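Side-chain contacts in maltose/maltodextrin-binding protein (Thermus thermophilus, PDB 2GH9), which binds maltotriose and probably serves as the solute-binding component of a maltodextrin uptake system in a thermophilic bacterium: residues Ala173-Gly178 with Pro182-Ile187; Thr7-Pro12 with Val297-Ala302. One frame throughout, in Å; residues are numbered along the deposited sequence.

Overall arrangement
From the N terminus the chain runs through strand 3-7 of the large mixed sheet straight into the first half of contact 2, where residues 7-12 lead into helix 11-26. Its partner, residues 297-302 at the end of helix 293-302, does not arrive until 285 residues later, so contact 2 closes a very long loop. Contact 1 is nested inside that loop: strand 172-175 turns back through strand 179-181, and residues 182-187 turn a corner and pass the start of strand 172-175 before helix 189-204. The two sites lie on opposite sides of the chain's centre, about 35 Å between their centres. Contact 2 ties a sugar-binding loop to a distant helix; contact 1 joins the first strand of a surface hairpin to the chain that leaves it.

Contact 1 of 2, residues Ala173-Gly178 with Pro182-Ile187; sequences AKDAKG and PTKLLI
Asp175 and Lys184 join in a salt bridge at the surface, Lys184 NZ standing 3.0 Å from Asp175 OD2. The ammonium group comes from above the carboxylate, about 60° out of its plane, and the two side chains cross at about a right angle. Lys184 can span the distance because its chain is extended beyond CG; Asp175 meets it with CG anti to the backbone N (chi1 -161°). Nearer the base of the hairpin, Ala173 N donates a nearly straight hydrogen bond of 2.9 Å to Lys184 O. The small methyl of Ala173 suits this close approach, its CB lying 3.8 Å from Lys184 CB. Leu186 adds an apolar touch on the same residue, its CD1 packing 4.2 Å from Ala173 CB and also lying against the backbone there.

Further out, Asp181 brings a second carboxylate close to that of Asp175. Lys184 also makes a long, weak ion pair with Asp181, so its positive charge probably eases the repulsion between the two acids. Asp181 in turn accepts a hydrogen bond from Thr183 at the corner of the chain. Replacing Asp175 by an alanine removes the carboxylate, and the Lys184 ammonium would probably lose its close charge partner, keep at best the weak pairing with Asp181, and swing more freely. Leu185, facing the other way, packs on helix 363-378 and Phe172. The whole is a beta hairpin, strands 172-175 and 179-181 paired antiparallel, whose outgoing chain turns a corner and remains bonded to the first strand.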
# COMPACT_ATOMS: atom_id res chain seq x y z
N ALA A 173 -19.00 4.85 3.92
CA ALA A 173 -19.88 4.22 4.91
C ALA A 173 -20.36 2.85 4.41
O ALA A 173 -20.54 2.66 3.21
CB ALA A 173 -21.07 5.14 5.21
N LYS A 174 -20.53 1.90 5.33
CA LYS A 174 -21.14 0.59 5.03
C LYS A 174 -22.65 0.73 5.07
O LYS A 174 -23.19 1.37 5.97
CB LYS A 174 -20.74 -0.48 6.04
CG LYS A 174 -19.34 -1.03 5.90
CD LYS A 174 -19.12 -2.18 6.88
CE LYS A 174 -17.65 -2.57 6.99
NZ LYS A 174 -17.39 -3.53 8.12
N ASP A 175 -23.34 0.09 4.12
CA ASP A 175 -24.75 0.40 3.88
C ASP A 175 -25.72 -0.78 4.02
O ASP A 175 -25.55 -1.85 3.40
CB ASP A 175 -24.91 1.01 2.50
CG ASP A 175 -26.22 1.77 2.33
OD1 ASP A 175 -27.25 1.35 2.93
OD2 ASP A 175 -26.22 2.79 1.59
N ALA A 176 -26.75 -0.51 4.83
CA ALA A 176 -27.90 -1.39 5.01
C ALA A 176 -27.48 -2.58 5.83
O ALA A 176 -27.80 -2.66 7.02
CB ALA A 176 -28.48 -1.82 3.65
N LYS A 177 -26.76 -3.51 5.20
CA LYS A 177 -26.13 -4.62 5.89
C LYS A 177 -24.88 -5.06 5.11
O LYS A 177 -24.93 -5.98 4.28
CB LYS A 177 -27.09 -5.82 6.06
CG LYS A 177 -28.27 -5.61 7.05
CD LYS A 177 -27.81 -5.43 8.50
CE LYS A 177 -28.99 -5.49 9.49
NZ LYS A 177 -29.89 -4.29 9.44
N GLY A 178 -23.78 -4.35 5.36
CA GLY A 178 -22.44 -4.87 5.07
C GLY A 178 -21.68 -4.28 3.90
O GLY A 178 -20.46 -4.22 3.94
N PRO A 182 -20.81 3.92 -2.00
CA PRO A 182 -19.95 4.96 -2.58
C PRO A 182 -20.56 6.36 -2.60
O PRO A 182 -19.85 7.33 -2.86
CB PRO A 182 -19.69 4.45 -4.01
CG PRO A 182 -20.77 3.50 -4.28
CD PRO A 182 -21.23 2.93 -3.00
N THR A 183 -21.85 6.47 -2.31
CA THR A 183 -22.51 7.77 -2.23
C THR A 183 -22.25 8.48 -0.89
O THR A 183 -22.49 9.70 -0.78
CB THR A 183 -24.04 7.65 -2.44
OG1 THR A 183 -24.66 7.08 -1.27
CG2 THR A 183 -24.35 6.80 -3.68
N LYS A 184 -21.76 7.74 0.11
CA LYS A 184 -21.51 8.27 1.45
C LYS A 184 -20.02 8.27 1.86
O LYS A 184 -19.54 7.33 2.50
CB LYS A 184 -22.32 7.47 2.48
CG LYS A 184 -23.84 7.68 2.40
CD LYS A 184 -24.57 6.60 3.22
CE LYS A 184 -26.08 6.60 2.98
NZ LYS A 184 -26.66 5.23 3.21
N LEU A 185 -19.30 9.33 1.48
CA LEU A 185 -17.91 9.47 1.90
C LEU A 185 -17.84 9.64 3.41
O LEU A 185 -18.79 10.15 4.02
CB LEU A 185 -17.24 10.69 1.27
CG LEU A 185 -16.73 10.66 -0.17
CD1 LEU A 185 -16.10 12.01 -0.47
CD2 LEU A 185 -15.74 9.54 -0.43
N LEU A 186 -16.72 9.22 4.00
CA LEU A 186 -16.43 9.45 5.42
C LEU A 186 -15.20 10.33 5.63
O LEU A 186 -14.86 10.66 6.77
CB LEU A 186 -16.27 8.12 6.15
CG LEU A 186 -17.57 7.34 6.33
CD1 LEU A 186 -17.31 6.00 6.97
CD2 LEU A 186 -18.57 8.17 7.14
N ILE A 187 -14.56 10.74 4.53
CA ILE A 187 -13.30 11.49 4.60
C ILE A 187 -13.48 13.00 4.34
O ILE A 187 -12.50 13.73 4.28
CB ILE A 187 -12.22 10.88 3.66
CG1 ILE A 187 -12.70 10.83 2.21
CG2 ILE A 187 -11.83 9.47 4.17
CD1 ILE A 187 -11.55 10.81 1.17

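Contact 2 of 2, residues Thr7-Pro12 with Val297-Ala302; sequences THFGGP and VAFNQA. With GLC (alpha-D-glucopyranose), chain B.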
# COMPACT_ATOMS: atom_id res chain seq x y z
N THR A 7 5.92 -5.62 -13.47
CA THR A 7 6.12 -5.47 -12.02
C THR A 7 6.56 -4.06 -11.63
O THR A 7 7.28 -3.40 -12.38
CB THR A 7 7.17 -6.49 -11.49
OG1 THR A 7 7.20 -6.44 -10.07
CG2 THR A 7 8.56 -6.20 -12.04
N HIS A 8 6.15 -3.64 -10.44
CA HIS A 8 6.60 -2.37 -9.83
C HIS A 8 7.70 -2.59 -8.79
O HIS A 8 8.13 -1.66 -8.09
CB HIS A 8 5.43 -1.60 -9.20
CG HIS A 8 4.60 -2.39 -8.23
ND1 HIS A 8 4.86 -2.42 -6.87
CD2 HIS A 8 3.47 -3.12 -8.41
CE1 HIS A 8 3.95 -3.17 -6.27
NE2 HIS A 8 3.08 -3.59 -7.17
N PHE A 9 8.16 -3.83 -8.70
CA PHE A 9 9.18 -4.18 -7.75
C PHE A 9 10.54 -3.61 -8.19
O PHE A 9 10.85 -3.50 -9.38
CB PHE A 9 9.32 -5.70 -7.60
CG PHE A 9 8.11 -6.40 -7.06
CD1 PHE A 9 7.04 -5.70 -6.50
CD2 PHE A 9 8.04 -7.78 -7.10
CE1 PHE A 9 5.94 -6.36 -6.02
CE2 PHE A 9 6.95 -8.45 -6.61
CZ PHE A 9 5.90 -7.74 -6.05
N GLY A 10 11.36 -3.27 -7.19
CA GLY A 10 12.76 -2.96 -7.40
C GLY A 10 13.58 -3.65 -6.36
O GLY A 10 13.04 -4.38 -5.51
N GLY A 11 14.90 -3.47 -6.45
CA GLY A 11 15.81 -3.94 -5.46
C GLY A 11 15.76 -5.44 -5.23
O GLY A 11 15.58 -6.20 -6.19
N PRO A 12 15.95 -5.86 -3.97
CA PRO A 12 15.82 -7.27 -3.58
C PRO A 12 14.50 -7.94 -4.00
O PRO A 12 14.52 -9.13 -4.38
CB PRO A 12 15.94 -7.21 -2.07
CG PRO A 12 16.84 -6.04 -1.83
CD PRO A 12 16.35 -5.02 -2.82
N VAL A 297 7.66 -16.70 1.92
CA VAL A 297 8.64 -16.50 2.99
C VAL A 297 9.90 -15.88 2.41
O VAL A 297 10.40 -14.91 2.96
CB VAL A 297 9.00 -17.82 3.78
CG1 VAL A 297 10.23 -17.62 4.65
CG2 VAL A 297 7.86 -18.27 4.67
N ALA A 298 10.39 -16.41 1.29
CA ALA A 298 11.55 -15.88 0.61
C ALA A 298 11.37 -14.40 0.26
O ALA A 298 12.25 -13.57 0.53
CB ALA A 298 11.83 -16.67 -0.65
N PHE A 299 10.22 -14.06 -0.29
CA PHE A 299 9.94 -12.68 -0.63
C PHE A 299 10.00 -11.79 0.62
O PHE A 299 10.56 -10.72 0.57
CB PHE A 299 8.59 -12.57 -1.34
CG PHE A 299 8.33 -11.23 -1.99
CD1 PHE A 299 9.03 -10.85 -3.13
CD2 PHE A 299 7.36 -10.37 -1.50
CE1 PHE A 299 8.78 -9.65 -3.76
CE2 PHE A 299 7.09 -9.13 -2.15
CZ PHE A 299 7.78 -8.79 -3.27
N ASN A 300 9.44 -12.24 1.74
CA ASN A 300 9.48 -11.45 2.98
C ASN A 300 10.91 -11.24 3.43
O ASN A 300 11.29 -10.16 3.87
CB ASN A 300 8.68 -12.13 4.09
CG ASN A 300 8.83 -11.43 5.46
OD1 ASN A 300 9.68 -11.79 6.24
ND2 ASN A 300 8.04 -10.38 5.70
N GLN A 301 11.71 -12.29 3.31
CA GLN A 301 13.09 -12.24 3.78
C GLN A 301 13.92 -11.31 2.92
O GLN A 301 14.71 -10.54 3.46
CB GLN A 301 13.68 -13.65 3.88
CG GLN A 301 12.96 -14.49 4.95
CD GLN A 301 13.01 -13.84 6.32
OE1 GLN A 301 12.00 -13.29 6.82
NE2 GLN A 301 14.18 -13.90 6.96
N ALA A 302 13.66 -11.31 1.61
CA ALA A 302 14.34 -10.41 0.67
C ALA A 302 13.95 -8.95 0.89
O ALA A 302 14.80 -8.03 0.77
CB ALA A 302 13.98 -10.80 -0.74
C1 GLC B . 6.73 0.92 -5.17
C2 GLC B . 6.26 -0.22 -4.27
C3 GLC B . 4.78 -0.07 -4.01
C4 GLC B . 4.50 1.30 -3.38
C5 GLC B . 4.99 2.44 -4.29
C6 GLC B . 4.88 3.81 -3.60
O1 GLC B . 6.17 0.73 -6.47
O2 GLC B . 6.57 -1.50 -4.86
O3 GLC B . 4.28 -1.12 -3.16
O4 GLC B . 3.10 1.49 -3.29
O5 GLC B . 6.35 2.20 -4.65
O6 GLC B . 5.40 4.87 -4.42
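Phe9 and Phe299 reach each other through different first torsions: Phe9 CG lies anti to its carbonyl carbon (chi1 -63°), whereas Phe299 CG is swung anti to the helix backbone N (chi1 -168°), carrying its ring off the helix toward Phe9. Phe299 CZ then sits over one face of the Phe9 ring, toward its rim and 3.5 Å from Phe9 CE2. The ring planes are inclined at 38°, an oblique aromatic pair. On the opposite face of Phe9 lies Thr7 OG1, which accepts a hydrogen bond from Phe9 N and so forms an ST turn. Beyond this pair, Phe299 stacks on Phe111 and meets Trp16.

Pro12, in the first turn of helix 11-26, brings CB, and less closely CG, to the last carbonyl of the other segment, Pro12 CB 3.2 Å from Ala302 O. The small Ala302 side chain allows this approach, its CB 4.3 Å from Pro12 CB.

His8 faces the sugar instead. Its chi1 of 53° places the ring so that His8 ND1 and glucose O2, in the ring plane, share a hydrogen bond of 2.8 Å in which either may be the donor; Phe9 CD1 lies over one imidazole face, toward its rim. Van der Waals packing thus joins the loop after strand 3-7 to helix 293-302, while within these segments His8 meets the sugar, with Arg305 a further hydrogen-bonding partner.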